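Local coordinates for acyl carrier protein (Thermotoga maritima, PDB 1VKU), which probably carries the growing acyl chain during fatty acid biosynthesis, on a phosphopantetheine arm that is absent from this structure, at residues M13-L18 and I85-L90; E28-D33 and I54-F59. All coordinates share one frame; numbering follows the deposited sequence.

How the contacts relate
The contacts lie near the two ends of helix 14-28. Contact 1 sets the first turn of that helix against helix 79-92 and is partly buried; contact 2 sets residues 29-30, near its C-terminal end, against helix 50-64 and lies at the surface. Their centres are about 17 Å apart, on opposite sides of the chain's centre, and their nearest atoms stay about 7 Å apart. Neither has a hydrogen bond between its segments. Contact 1 joins branched aliphatic side chains, with Ile87 also touched by Glu14 and Arg15, whereas contact 2 relies on a phenylalanine ring and a selenomethionine. Contact 2 is the one nearer the predicted attachment serine, Ser50.

Contact 1: M13-L18 and I85-L90; sequences MERKKL and IVIKKL
With CG1 anti to its own carbonyl carbon (chi1 -70°), Ile87 extends CD1 toward Glu14 and Arg15 of the first helical turn, while CG2 is left beside the Glu14 carboxylate. Leu18, its CG also anti to the carbonyl carbon (chi1 -65°), turns both methyls to helix 79-92. Leu18 CD1 rests on Ile87 CG1 at 3.6 Å and also reaches Val86 CG1, which Leu18 CD2 meets at 3.8 Å. Toward the outside, the extended Glu14 chain crosses Ile87 at about a right angle, bringing OE1 to 3.8 Å from Ile87 CG2. The Arg15 chain bends at chi3 and sets NH1 3.4 Å from Ile87 CD1, obliquely to the guanidinium plane. This is van der Waals contact; the charge of Arg15 is answered elsewhere, by salt bridges from NE to Glu39 and from NH2 to Asp84. The helix segments are inclined at 116° and their axes come no closer than 11.1 Å, a gap bridged by side chains. Leu18 also touches Ile83 and Phe64, and Val86 touches Phe60, placing these two residues in the interior of the helical bundle, while Ile87 stays partly exposed. Cohesion between the segments is thus apolar and without directional bonds, with Ile87 standing between the buried Leu18-Val86 pair and the polar ends of Glu14 and Arg15.

Contact 2: E28-D33 and I54-F59; sequences EKMGKD and IDLVMF
A surface contact made by carbon and selenium atoms, with no hydrogen bond across it, packs Lys29 CB and the Met30 side chain, at the C-terminal end of helix 14-28, against one side of helix 50-64. The aliphatic root of Lys29 lies over a face of the Phe59 ring: CB is 3.9 Å from the ring centroid and 23° off the normal, a CH-pi contact displaced toward the rim. It is nearest to Phe59 CE2 and CZ, each 3.6 Å from Lys29 CB. Met30, a selenomethionine here, approaches the same ring differently. Its CG reaches Phe59 CE2 at 3.8 Å, obliquely, while SE stands at the ring edge, 5.4 Å from the centroid and 80° off the normal, a Met-aromatic contact. In the four-helix fold of acyl carrier proteins, this places the contact where the long connection from helix 14-28 to helix 50-64 begins; Gly31, with positive phi, marks the departure from helical geometry. The chi3 bend of Met30 (83°) carries the terminal methyl round toward the preceding turn of helix 50-64, where CE lies 4.0 Å from Asp55 CB. Deeper in, SE meets Leu56 CD1 at 4.2 Å, the two side chains crossing at about a right angle. Leu56 is buried, touching Phe22 and Ile25 of helix 14-28 as well as Phe43, and Phe59 also packs on Ile25. Phe48 touches Met30 from the loop before helix 50-64, and the Asp55 side chain lies about 10 Å from that of Ser50, the predicted phosphopantetheine attachment residue.

Contact 1: M13-L18 and I85-L90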
loop_
_atom_site.group_PDB
_atom_site.type_symbol
_atom_site.label_atom_id
_atom_site.label_comp_id
_atom_site.label_asym_id
_atom_site.label_seq_id
_atom_site.Cartn_x
_atom_site.Cartn_y
_atom_site.Cartn_z
HETATM N N MSE A 13 15.092 5.960 2.672
HETATM C CA MSE A 13 14.526 4.618 2.445
HETATM C C MSE A 13 13.018 4.508 2.699
HETATM O O MSE A 13 12.518 3.437 3.056
HETATM C CB MSE A 13 15.282 3.563 3.249
HETATM C CG MSE A 13 16.721 3.242 2.839
HETATM SE SE MSE A 13 17.297 3.708 0.992
HETATM C CE MSE A 13 18.555 2.139 0.443
ATOM N N GLU A 14 12.282 5.607 2.532
ATOM C CA GLU A 14 10.837 5.606 2.784
ATOM C C GLU A 14 10.083 4.677 1.835
ATOM O O GLU A 14 9.167 4.027 2.256
ATOM C CB GLU A 14 10.230 7.012 2.726
ATOM C CG GLU A 14 10.196 7.611 1.318
ATOM C CD GLU A 14 9.643 9.032 1.273
ATOM O OE1 GLU A 14 9.019 9.460 2.293
ATOM O OE2 GLU A 14 9.834 9.709 0.214
ATOM N N ARG A 15 10.474 4.602 0.565
ATOM C CA ARG A 15 9.769 3.743 -0.378
ATOM C C ARG A 15 10.067 2.275 -0.086
ATOM O O ARG A 15 9.137 1.476 -0.034
ATOM C CB ARG A 15 10.127 4.089 -1.824
ATOM C CG ARG A 15 9.814 5.530 -2.199
ATOM C CD ARG A 15 9.940 5.835 -3.719
ATOM N NE ARG A 15 8.745 5.358 -4.387
ATOM C CZ ARG A 15 7.562 5.985 -4.350
ATOM N NH1 ARG A 15 7.441 7.159 -3.727
ATOM N NH2 ARG A 15 6.492 5.452 -4.952
ATOM N N LYS A 16 11.352 1.929 0.099
ATOM C CA LYS A 16 11.754 0.568 0.463
ATOM C C LYS A 16 10.989 0.093 1.677
ATOM O O LYS A 16 10.562 -1.045 1.714
ATOM C CB LYS A 16 13.273 0.434 0.658
ATOM C CG LYS A 16 14.053 0.838 -0.614
ATOM C CD LYS A 16 15.457 0.252 -0.741
ATOM C CE LYS A 16 15.979 0.555 -2.157
ATOM N NZ LYS A 16 17.434 0.330 -2.332
ATOM N N LYS A 17 10.854 0.962 2.672
ATOM C CA LYS A 17 10.178 0.623 3.908
ATOM C C LYS A 17 8.684 0.360 3.710
ATOM O O LYS A 17 8.158 -0.611 4.230
ATOM C CB LYS A 17 10.431 1.691 4.971
ATOM C CG LYS A 17 11.871 1.744 5.516
ATOM C CD LYS A 17 11.999 2.873 6.500
ATOM C CE LYS A 17 13.389 2.977 7.036
ATOM N NZ LYS A 17 13.429 4.098 7.977
ATOM N N LEU A 18 8.008 1.210 2.948
ATOM C CA LEU A 18 6.594 0.992 2.644
ATOM C C LEU A 18 6.346 -0.196 1.724
ATOM O O LEU A 18 5.352 -0.877 1.865
ATOM C CB LEU A 18 5.936 2.255 2.101
ATOM C CG LEU A 18 5.898 3.383 3.138
ATOM C CD1 LEU A 18 5.488 4.655 2.476
ATOM C CD2 LEU A 18 4.961 3.055 4.280
ATOM N N ILE A 85 0.399 7.484 -2.174
ATOM C CA ILE A 85 -0.681 7.981 -1.358
ATOM C C ILE A 85 -0.273 8.004 0.104
ATOM O O ILE A 85 -0.434 9.013 0.756
ATOM C CB ILE A 85 -1.953 7.155 -1.599
ATOM C CG1 ILE A 85 -2.618 7.638 -2.891
ATOM C CG2 ILE A 85 -2.940 7.310 -0.447
ATOM C CD1 ILE A 85 -3.459 6.598 -3.586
ATOM N N VAL A 86 0.248 6.893 0.610
ATOM C CA VAL A 86 0.719 6.777 2.001
ATOM C C VAL A 86 1.777 7.824 2.367
ATOM O O VAL A 86 1.607 8.542 3.344
ATOM C CB VAL A 86 1.196 5.340 2.316
ATOM C CG1 VAL A 86 1.873 5.260 3.687
ATOM C CG2 VAL A 86 0.002 4.373 2.253
ATOM N N ILE A 87 2.840 7.951 1.569
ATOM C CA ILE A 87 3.793 9.067 1.753
ATOM C C ILE A 87 3.119 10.432 1.838
ATOM O O ILE A 87 3.439 11.224 2.731
ATOM C CB ILE A 87 4.886 9.063 0.653
ATOM C CG1 ILE A 87 5.830 7.882 0.855
ATOM C CG2 ILE A 87 5.680 10.354 0.684
ATOM C CD1 ILE A 87 6.581 7.439 -0.401
ATOM N N LYS A 88 2.196 10.708 0.909
ATOM C CA LYS A 88 1.461 11.962 0.882
ATOM C C LYS A 88 0.673 12.162 2.164
ATOM O O LYS A 88 0.705 13.250 2.728
ATOM C CB LYS A 88 0.527 12.057 -0.333
ATOM C CG LYS A 88 -0.043 13.447 -0.581
ATOM C CD LYS A 88 -1.184 13.438 -1.609
ATOM N N LYS A 89 -0.029 11.134 2.631
ATOM C CA LYS A 89 -0.812 11.266 3.866
ATOM C C LYS A 89 0.093 11.428 5.091
ATOM O O LYS A 89 -0.261 12.126 6.046
ATOM C CB LYS A 89 -1.789 10.097 4.090
ATOM C CG LYS A 89 -2.807 9.846 2.998
ATOM C CD LYS A 89 -3.635 11.023 2.644
ATOM C CE LYS A 89 -4.747 10.605 1.693
ATOM N NZ LYS A 89 -5.999 11.389 1.908
ATOM N N LEU A 90 1.243 10.773 5.071
ATOM C CA LEU A 90 2.185 10.887 6.169
ATOM C C LEU A 90 2.813 12.280 6.186
ATOM O O LEU A 90 2.957 12.883 7.249
ATOM C CB LEU A 90 3.250 9.786 6.112
ATOM C CG LEU A 90 2.859 8.371 6.544
ATOM C CD1 LEU A 90 3.991 7.408 6.288
ATOM C CD2 LEU A 90 2.450 8.321 7.988
#

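Contact 2: E28-D33 and I54-F59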
loop_
_atom_site.group_PDB
_atom_site.type_symbol
_atom_site.label_atom_id
_atom_site.label_comp_id
_atom_site.label_asym_id
_atom_site.label_seq_id
_atom_site.Cartn_x
_atom_site.Cartn_y
_atom_site.Cartn_z
ATOM N N GLU A 28 1.169 -11.519 6.167
ATOM C CA GLU A 28 0.680 -11.786 7.511
ATOM C C GLU A 28 -0.817 -11.628 7.673
ATOM O O GLU A 28 -1.445 -12.430 8.342
ATOM C CB GLU A 28 1.379 -10.901 8.514
ATOM C CG GLU A 28 2.727 -11.434 8.936
ATOM C CD GLU A 28 3.461 -10.463 9.828
ATOM O OE1 GLU A 28 2.777 -9.642 10.498
ATOM O OE2 GLU A 28 4.718 -10.523 9.853
ATOM N N LYS A 29 -1.394 -10.596 7.078
ATOM C CA LYS A 29 -2.826 -10.401 7.222
ATOM C C LYS A 29 -3.614 -11.082 6.121
ATOM O O LYS A 29 -4.744 -11.482 6.346
ATOM C CB LYS A 29 -3.188 -8.933 7.248
ATOM C CG LYS A 29 -2.316 -8.090 8.112
ATOM C CD LYS A 29 -2.521 -8.405 9.525
ATOM C CE LYS A 29 -2.460 -7.144 10.317
ATOM N NZ LYS A 29 -3.219 -7.387 11.555
HETATM N N MSE A 30 -3.028 -11.230 4.939
HETATM C CA MSE A 30 -3.823 -11.629 3.775
HETATM C C MSE A 30 -3.443 -12.977 3.183
HETATM O O MSE A 30 -4.131 -13.448 2.297
HETATM C CB MSE A 30 -3.807 -10.517 2.723
HETATM C CG MSE A 30 -4.399 -9.200 3.263
HETATM SE SE MSE A 30 -4.119 -7.711 2.094
HETATM C CE MSE A 30 -5.632 -8.072 0.922
ATOM N N GLY A 31 -2.372 -13.600 3.672
ATOM C CA GLY A 31 -1.996 -14.943 3.239
ATOM C C GLY A 31 -1.410 -15.033 1.832
ATOM O O GLY A 31 -1.503 -16.067 1.167
ATOM N N LYS A 32 -0.824 -13.941 1.374
ATOM C CA LYS A 32 -0.343 -13.821 0.007
ATOM C C LYS A 32 1.160 -13.680 0.135
ATOM O O LYS A 32 1.630 -12.794 0.823
ATOM C CB LYS A 32 -0.990 -12.595 -0.666
ATOM C CG LYS A 32 -0.724 -12.420 -2.155
ATOM C CD LYS A 32 -0.774 -13.735 -2.941
ATOM C CE LYS A 32 -0.882 -13.459 -4.442
ATOM N NZ LYS A 32 -2.068 -12.600 -4.698
ATOM N N ASP A 33 1.919 -14.576 -0.487
ATOM C CA ASP A 33 3.367 -14.509 -0.457
ATOM C C ASP A 33 3.785 -13.807 -1.732
ATOM O O ASP A 33 3.569 -14.324 -2.813
ATOM C CB ASP A 33 3.930 -15.932 -0.427
ATOM C CG ASP A 33 5.448 -15.973 -0.454
ATOM O OD1 ASP A 33 6.083 -15.029 0.061
ATOM O OD2 ASP A 33 6.104 -16.920 -0.966
ATOM N N ILE A 54 -9.061 -2.589 -1.061
ATOM C CA ILE A 54 -9.762 -1.997 0.095
ATOM C C ILE A 54 -9.227 -2.547 1.430
ATOM O O ILE A 54 -8.967 -1.770 2.336
ATOM C CB ILE A 54 -11.287 -2.219 -0.015
ATOM C CG1 ILE A 54 -11.857 -1.420 -1.172
ATOM C CG2 ILE A 54 -11.998 -1.919 1.316
ATOM C CD1 ILE A 54 -13.252 -1.822 -1.601
ATOM N N ASP A 55 -9.051 -3.866 1.545
ATOM C CA ASP A 55 -8.515 -4.456 2.776
ATOM C C ASP A 55 -7.091 -3.961 3.014
ATOM O O ASP A 55 -6.757 -3.535 4.104
ATOM C CB ASP A 55 -8.515 -5.982 2.739
ATOM C CG ASP A 55 -9.877 -6.584 3.016
ATOM O OD1 ASP A 55 -10.571 -6.192 3.997
ATOM O OD2 ASP A 55 -10.327 -7.502 2.300
ATOM N N LEU A 56 -6.249 -4.037 1.995
ATOM C CA LEU A 56 -4.888 -3.494 2.061
ATOM C C LEU A 56 -4.852 -2.038 2.544
ATOM O O LEU A 56 -4.056 -1.699 3.412
ATOM C CB LEU A 56 -4.209 -3.586 0.696
ATOM C CG LEU A 56 -2.727 -3.264 0.592
ATOM C CD1 LEU A 56 -1.908 -4.236 1.401
ATOM C CD2 LEU A 56 -2.382 -3.363 -0.852
ATOM N N VAL A 57 -5.729 -1.199 2.000
ATOM C CA VAL A 57 -5.771 0.235 2.342
ATOM C C VAL A 57 -6.167 0.400 3.817
ATOM O O VAL A 57 -5.524 1.152 4.538
ATOM C CB VAL A 57 -6.703 1.020 1.380
ATOM C CG1 VAL A 57 -7.064 2.392 1.917
ATOM C CG2 VAL A 57 -6.068 1.129 -0.027
HETATM N N MSE A 58 -7.179 -0.345 4.269
HETATM C CA MSE A 58 -7.634 -0.259 5.643
HETATM C C MSE A 58 -6.562 -0.744 6.612
HETATM O O MSE A 58 -6.457 -0.221 7.724
HETATM C CB MSE A 58 -8.934 -1.014 5.843
HETATM C CG MSE A 58 -10.108 -0.339 5.197
HETATM SE SE MSE A 58 -11.705 -1.527 5.160
HETATM C CE MSE A 58 -12.269 -1.298 7.054
ATOM N N PHE A 59 -5.747 -1.707 6.178
ATOM C CA PHE A 59 -4.609 -2.165 7.001
ATOM C C PHE A 59 -3.518 -1.086 7.103
ATOM O O PHE A 59 -3.008 -0.850 8.181
ATOM C CB PHE A 59 -3.984 -3.473 6.503
ATOM C CG PHE A 59 -4.825 -4.724 6.749
ATOM C CD1 PHE A 59 -5.328 -5.024 8.005
ATOM C CD2 PHE A 59 -5.042 -5.632 5.705
ATOM C CE1 PHE A 59 -6.073 -6.177 8.204
ATOM C CE2 PHE A 59 -5.764 -6.778 5.907
ATOM C CZ PHE A 59 -6.286 -7.047 7.147
#